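Local coordinates for hypothetical protein, similar to alpha-acetolactate decarboxylase (Staphylococcus aureus subsp. aureus, PDB 1XV2) that is of unproven function but probably decarboxylates alpha-acetolactate to acetoin, as zinc-dependent alpha-acetolactate decarboxylases do, at residues A[105-116]-A[201-209]. Residues are numbered along the deposited sequence; the frame is centred on the assembly and turned at random.
Sequences EMLSENLFSAVK and EIQNFETFQ
Phe112 and Phe205 meet where an antiparallel strand pair, 113-116 with 201-204, gives way to loop. The pair belongs to the larger, curled sheet of the decarboxylase fold. Its short axes approach to 4.6 Å. Backbone bonds run both ways between Ala114 and Gln203 and between Lys116 and Glu201. One more follows past the paired residues, from Phe205 N to Phe112 O at 3.1 Å.

Beyond this bond the aromatic rings of the two segments pack together. The Phe112 ring lies in an offset stack on that of Phe208, with planes 3° apart and centroids 4.3 Å apart. Phe208 lies on strand 207-211, an outermost strand of the mixed sheet within this chain, so the stack ties that sheet to the curled one near the start of strand 113-118. Phe167 meets the Phe112 ring edge-to-face. Phe205 has CG anti to its carbonyl carbon (chi1 -65°), which carries its ring back over the strand 113-116. There CE2 rests on Ala114 CB at 3.5 Å. Leu8 touches both Phe112 and Phe205. A water bridges the backbones, accepting from Phe112 N and donating to Phe205 O.

At the other end, Glu201 and Lys116 run side by side and point the same way. Glu201 OE1 lies alongside the aliphatic chain, 3.3 Å from Lys116 CD. The charged ends stay beyond salt-bridge range.

Asn204 and Ile202 turn to the opposite face of the strand pair, under the loop that follows helix 95-105. Ile202 CD1 reaches Glu105 CB. Leu107 CB lies over one face of the Asn204 amide, 3.3 Å from Asn204 CG. A second water links Asn204 ND2 to Glu105 O. Leu107 N donates to Asn204 OD1 at 2.9 Å; the bond is nearly straight at hydrogen (172°), but the donor sits above the carbonyl plane.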
ATOM      1  N   GLU A 105       9.816  20.584   5.690  1.00 24.57           N
ATOM      2  CA  GLU A 105      11.092  19.895   5.829  1.00 25.68           C
ATOM      3  C   GLU A 105      11.156  18.466   5.294  1.00 25.66           C
ATOM      4  O   GLU A 105      12.240  17.973   4.989  1.00 25.64           O
ATOM      5  CB  GLU A 105      11.531  19.918   7.297  1.00 26.27           C
ATOM      6  CG  GLU A 105      11.691  21.324   7.856  1.00 30.38           C
ATOM      7  CD  GLU A 105      12.581  22.199   6.982  1.00 32.61           C
ATOM      8  OE1 GLU A 105      13.740  21.806   6.727  1.00 32.96           O
ATOM      9  OE2 GLU A 105      12.123  23.278   6.550  1.00 34.98           O
HETATM   10  N   MSE A 106      10.013  17.795   5.182  1.00 25.38           N
HETATM   11  CA  MSE A 106      10.015  16.429   4.662  1.00 25.27           C
HETATM   12  C   MSE A 106      10.464  16.442   3.205  1.00 24.91           C
HETATM   13  O   MSE A 106      10.356  17.464   2.526  1.00 23.63           O
HETATM   14  CB  MSE A 106       8.621  15.804   4.762  1.00 24.89           C
HETATM   15  CG  MSE A 106       7.548  16.519   3.962  1.00 24.39           C
HETATM   16 SE   MSE A 106       5.878  15.536   3.925  1.00 24.16          SE
HETATM   17  CE  MSE A 106       5.459  15.592   5.804  1.00 24.98           C
ATOM     18  N   LEU A 107      10.968  15.305   2.730  1.00 24.19           N
ATOM     19  CA  LEU A 107      11.438  15.189   1.353  1.00 23.12           C
ATOM     20  C   LEU A 107      10.317  15.362   0.337  1.00 23.41           C
ATOM     21  O   LEU A 107      10.501  15.991  -0.704  1.00 22.53           O
ATOM     22  CB  LEU A 107      12.108  13.830   1.129  1.00 23.86           C
ATOM     23  CG  LEU A 107      12.428  13.489  -0.332  1.00 23.52           C
ATOM     24  CD1 LEU A 107      13.361  14.538  -0.921  1.00 22.88           C
ATOM     25  CD2 LEU A 107      13.062  12.104  -0.406  1.00 24.83           C
ATOM     26  N   SER A 108       9.152  14.799   0.643  1.00 22.59           N
ATOM     27  CA  SER A 108       8.015  14.888  -0.258  1.00 20.73           C
ATOM     28  C   SER A 108       6.725  14.420   0.395  1.00 21.87           C
ATOM     29  O   SER A 108       6.713  13.438   1.140  1.00 20.26           O
ATOM     30  CB  SER A 108       8.271  14.045  -1.505  1.00 19.90           C
ATOM     31  OG  SER A 108       7.130  14.027  -2.339  1.00 19.33           O
ATOM     32  N   GLU A 109       5.636  15.128   0.111  1.00 21.10           N
ATOM     33  CA  GLU A 109       4.345  14.756   0.659  1.00 22.15           C
ATOM     34  C   GLU A 109       3.756  13.634  -0.188  1.00 20.03           C
ATOM     35  O   GLU A 109       2.618  13.224   0.018  1.00 21.76           O
ATOM     36  CB  GLU A 109       3.396  15.958   0.684  1.00 22.95           C
ATOM     37  CG  GLU A 109       3.220  16.656  -0.649  1.00 27.52           C
ATOM     38  CD  GLU A 109       2.059  17.636  -0.639  1.00 30.51           C
ATOM     39  OE1 GLU A 109       1.839  18.293   0.405  1.00 30.69           O
ATOM     40  OE2 GLU A 109       1.377  17.758  -1.679  1.00 31.82           O
ATOM     41  N   ASN A 110       4.534  13.152  -1.152  1.00 19.53           N
ATOM     42  CA  ASN A 110       4.095  12.055  -2.010  1.00 19.54           C
ATOM     43  C   ASN A 110       4.726  10.756  -1.491  1.00 19.27           C
ATOM     44  O   ASN A 110       4.577   9.689  -2.087  1.00 17.66           O
ATOM     45  CB  ASN A 110       4.528  12.292  -3.459  1.00 19.64           C
ATOM     46  CG  ASN A 110       3.913  13.542  -4.060  1.00 20.62           C
ATOM     47  OD1 ASN A 110       2.695  13.734  -4.021  1.00 19.33           O
ATOM     48  ND2 ASN A 110       4.755  14.396  -4.633  1.00 22.83           N
ATOM     49  N   LEU A 111       5.433  10.870  -0.370  1.00 18.91           N
ATOM     50  CA  LEU A 111       6.100   9.738   0.262  1.00 18.56           C
ATOM     51  C   LEU A 111       5.649   9.577   1.703  1.00 18.48           C
ATOM     52  O   LEU A 111       5.085  10.496   2.301  1.00 16.88           O
ATOM     53  CB  LEU A 111       7.614   9.954   0.280  1.00 18.57           C
ATOM     54  CG  LEU A 111       8.390   9.960  -1.035  1.00 19.87           C
ATOM     55  CD1 LEU A 111       9.800  10.473  -0.778  1.00 20.03           C
ATOM     56  CD2 LEU A 111       8.420   8.560  -1.621  1.00 17.74           C
ATOM     57  N   PHE A 112       5.901   8.396   2.254  1.00 16.93           N
ATOM     58  CA  PHE A 112       5.591   8.119   3.647  1.00 15.40           C
ATOM     59  C   PHE A 112       6.773   8.719   4.402  1.00 15.08           C
ATOM     60  O   PHE A 112       7.872   8.824   3.853  1.00 15.18           O
ATOM     61  CB  PHE A 112       5.564   6.610   3.899  1.00 14.11           C
ATOM     62  CG  PHE A 112       4.261   5.947   3.559  1.00 11.44           C
ATOM     63  CD1 PHE A 112       3.235   5.891   4.493  1.00 11.35           C
ATOM     64  CD2 PHE A 112       4.076   5.344   2.319  1.00 11.26           C
ATOM     65  CE1 PHE A 112       2.043   5.234   4.201  1.00 11.21           C
ATOM     66  CE2 PHE A 112       2.886   4.687   2.016  1.00 11.79           C
ATOM     67  CZ  PHE A 112       1.871   4.631   2.961  1.00 11.80           C
ATOM     68  N   SER A 113       6.554   9.108   5.652  1.00 15.60           N
ATOM     69  CA  SER A 113       7.626   9.663   6.472  1.00 15.66           C
ATOM     70  C   SER A 113       7.315   9.432   7.942  1.00 15.16           C
ATOM     71  O   SER A 113       6.163   9.224   8.321  1.00 16.49           O
ATOM     72  CB  SER A 113       7.795  11.164   6.213  1.00 16.78           C
ATOM     73  OG  SER A 113       6.602  11.871   6.507  1.00 19.30           O
ATOM     74  N   ALA A 114       8.351   9.459   8.768  1.00 14.19           N
ATOM     75  CA  ALA A 114       8.188   9.263  10.195  1.00 14.54           C
ATOM     76  C   ALA A 114       8.633  10.530  10.908  1.00 15.94           C
ATOM     77  O   ALA A 114       9.527  11.229  10.438  1.00 15.70           O
ATOM     78  CB  ALA A 114       9.027   8.080  10.660  1.00 13.27           C
ATOM     79  N   VAL A 115       8.008  10.823  12.042  1.00 17.58           N
ATOM     80  CA  VAL A 115       8.367  12.006  12.803  1.00 19.98           C
ATOM     81  C   VAL A 115       8.513  11.708  14.279  1.00 20.16           C
ATOM     82  O   VAL A 115       7.893  10.787  14.818  1.00 20.37           O
ATOM     83  CB  VAL A 115       7.317  13.130  12.660  1.00 20.92           C
ATOM     84  CG1 VAL A 115       7.154  13.504  11.201  1.00 24.94           C
ATOM     85  CG2 VAL A 115       5.993  12.684  13.254  1.00 23.07           C
ATOM     86  N   LYS A 116       9.349  12.503  14.927  1.00 19.59           N
ATOM     87  CA  LYS A 116       9.581  12.381  16.350  1.00 20.39           C
ATOM     88  C   LYS A 116       9.700  13.809  16.848  1.00 19.76           C
ATOM     89  O   LYS A 116      10.537  14.573  16.367  1.00 20.41           O
ATOM     90  CB  LYS A 116      10.869  11.605  16.631  1.00 21.89           C
ATOM     91  CG  LYS A 116      11.067  11.301  18.106  1.00 25.24           C
ATOM     92  CD  LYS A 116      12.272  10.410  18.357  1.00 29.71           C
ATOM     93  CE  LYS A 116      12.373  10.056  19.834  1.00 32.68           C
ATOM     94  NZ  LYS A 116      13.504   9.132  20.128  1.00 35.65           N
ATOM     95  N   GLU A 201      12.417  15.484  14.556  1.00 21.13           N
ATOM     96  CA  GLU A 201      13.228  14.579  13.749  1.00 23.11           C
ATOM     97  C   GLU A 201      12.336  13.950  12.687  1.00 22.86           C
ATOM     98  O   GLU A 201      11.229  13.490  12.981  1.00 24.29           O
ATOM     99  CB  GLU A 201      13.845  13.485  14.622  1.00 23.87           C
ATOM    100  CG  GLU A 201      14.941  13.982  15.543  1.00 28.25           C
ATOM    101  CD  GLU A 201      15.390  12.923  16.527  1.00 30.38           C
ATOM    102  OE1 GLU A 201      14.598  12.575  17.429  1.00 34.24           O
ATOM    103  OE2 GLU A 201      16.530  12.434  16.397  1.00 32.04           O
ATOM    104  N   ILE A 202      12.814  13.939  11.449  1.00 21.49           N
ATOM    105  CA  ILE A 202      12.053  13.370  10.346  1.00 22.24           C
ATOM    106  C   ILE A 202      12.853  12.296   9.619  1.00 22.75           C
ATOM    107  O   ILE A 202      14.086  12.339   9.582  1.00 21.05           O
ATOM    108  CB  ILE A 202      11.671  14.451   9.311  1.00 21.61           C
ATOM    109  CG1 ILE A 202      10.909  15.585   9.988  1.00 23.03           C
ATOM    110  CG2 ILE A 202      10.806  13.842   8.217  1.00 23.00           C
ATOM    111  CD1 ILE A 202      10.531  16.712   9.042  1.00 24.05           C
ATOM    112  N   GLN A 203      12.139  11.331   9.049  1.00 23.54           N
ATOM    113  CA  GLN A 203      12.755  10.260   8.279  1.00 23.85           C
ATOM    114  C   GLN A 203      11.865   9.998   7.071  1.00 23.39           C
ATOM    115  O   GLN A 203      10.674   9.724   7.220  1.00 24.64           O
ATOM    116  CB  GLN A 203      12.883   8.985   9.112  1.00 25.83           C
ATOM    117  CG  GLN A 203      13.556   7.847   8.351  1.00 27.91           C
ATOM    118  CD  GLN A 203      13.632   6.557   9.145  1.00 28.61           C
ATOM    119  OE1 GLN A 203      14.259   5.591   8.712  1.00 31.06           O
ATOM    120  NE2 GLN A 203      12.989   6.533  10.308  1.00 29.56           N
ATOM    121  N   ASN A 204      12.440  10.097   5.877  1.00 21.34           N
ATOM    122  CA  ASN A 204      11.693   9.872   4.647  1.00 22.37           C
ATOM    123  C   ASN A 204      11.872   8.419   4.208  1.00 21.72           C
ATOM    124  O   ASN A 204      12.988   7.905   4.191  1.00 22.30           O
ATOM    125  CB  ASN A 204      12.188  10.827   3.559  1.00 23.41           C
ATOM    126  CG  ASN A 204      12.179  12.278   4.017  1.00 24.59           C
ATOM    127  OD1 ASN A 204      11.120  12.863   4.257  1.00 24.54           O
ATOM    128  ND2 ASN A 204      13.364  12.860   4.151  1.00 25.97           N
ATOM    129  N   PHE A 205      10.770   7.764   3.851  1.00 20.31           N
ATOM    130  CA  PHE A 205      10.808   6.361   3.448  1.00 18.72           C
ATOM    131  C   PHE A 205      10.832   6.123   1.944  1.00 18.67           C
ATOM    132  O   PHE A 205      10.120   6.772   1.180  1.00 19.26           O
ATOM    133  CB  PHE A 205       9.621   5.606   4.066  1.00 16.55           C
ATOM    134  CG  PHE A 205       9.673   5.523   5.569  1.00 17.47           C
ATOM    135  CD1 PHE A 205      10.715   4.852   6.206  1.00 15.75           C
ATOM    136  CD2 PHE A 205       8.699   6.139   6.347  1.00 16.77           C
ATOM    137  CE1 PHE A 205      10.787   4.800   7.602  1.00 17.59           C
ATOM    138  CE2 PHE A 205       8.760   6.093   7.745  1.00 17.58           C
ATOM    139  CZ  PHE A 205       9.805   5.423   8.372  1.00 15.75           C
ATOM    140  N   GLU A 206      11.664   5.171   1.536  1.00 19.53           N
ATOM    141  CA  GLU A 206      11.807   4.800   0.136  1.00 20.41           C
ATOM    142  C   GLU A 206      10.981   3.539  -0.107  1.00 20.25           C
ATOM    143  O   GLU A 206      10.528   3.280  -1.222  1.00 20.48           O
ATOM    144  CB  GLU A 206      13.282   4.526  -0.176  1.00 23.21           C
ATOM    145  CG  GLU A 206      13.597   4.311  -1.649  1.00 26.63           C
ATOM    146  CD  GLU A 206      15.059   3.973  -1.883  1.00 29.37           C
ATOM    147  OE1 GLU A 206      15.925   4.576  -1.214  1.00 32.22           O
ATOM    148  OE2 GLU A 206      15.348   3.113  -2.741  1.00 31.45           O
ATOM    149  N   THR A 207      10.786   2.760   0.954  1.00 19.48           N
ATOM    150  CA  THR A 207      10.023   1.522   0.866  1.00 19.87           C
ATOM    151  C   THR A 207       8.966   1.390   1.958  1.00 17.61           C
ATOM    152  O   THR A 207       9.219   1.682   3.126  1.00 17.78           O
ATOM    153  CB  THR A 207      10.944   0.293   0.955  1.00 19.31           C
ATOM    154  OG1 THR A 207      11.902   0.340  -0.106  1.00 22.50           O
ATOM    155  CG2 THR A 207      10.128  -0.995   0.841  1.00 20.14           C
ATOM    156  N   PHE A 208       7.784   0.943   1.549  1.00 17.18           N
ATOM    157  CA  PHE A 208       6.649   0.730   2.436  1.00 16.21           C
ATOM    158  C   PHE A 208       6.376  -0.770   2.414  1.00 16.67           C
ATOM    159  O   PHE A 208       6.022  -1.323   1.374  1.00 16.80           O
ATOM    160  CB  PHE A 208       5.432   1.491   1.907  1.00 16.14           C
ATOM    161  CG  PHE A 208       4.165   1.237   2.672  1.00 15.30           C
ATOM    162  CD1 PHE A 208       4.030   1.664   3.986  1.00 15.89           C
ATOM    163  CD2 PHE A 208       3.095   0.586   2.066  1.00 15.59           C
ATOM    164  CE1 PHE A 208       2.842   1.447   4.686  1.00 17.87           C
ATOM    165  CE2 PHE A 208       1.906   0.365   2.759  1.00 14.98           C
ATOM    166  CZ  PHE A 208       1.780   0.796   4.069  1.00 15.69           C
ATOM    167  N   GLN A 209       6.548  -1.426   3.555  1.00 16.07           N
ATOM    168  CA  GLN A 209       6.327  -2.869   3.643  1.00 16.72           C
ATOM    169  C   GLN A 209       5.018  -3.198   4.358  1.00 15.19           C
ATOM    170  O   GLN A 209       4.910  -3.053   5.577  1.00 16.14           O
ATOM    171  CB  GLN A 209       7.502  -3.525   4.371  1.00 15.81           C
ATOM    172  CG  GLN A 209       7.467  -5.041   4.396  1.00 18.30           C
ATOM    173  CD  GLN A 209       8.711  -5.629   5.030  1.00 18.42           C
ATOM    174  OE1 GLN A 209       9.823  -5.229   4.704  1.00 20.15           O
ATOM    175  NE2 GLN A 209       8.530  -6.588   5.933  1.00 19.82           N
TER
HETATM  176  O   HOH W   1      13.716  15.936   4.355  1.00 23.71           O
HETATM  177  O   HOH W   2       9.229  12.613   2.523  1.00 14.08           O
HETATM  178  O   HOH W   3       7.394   6.521   0.927  1.00 15.68           O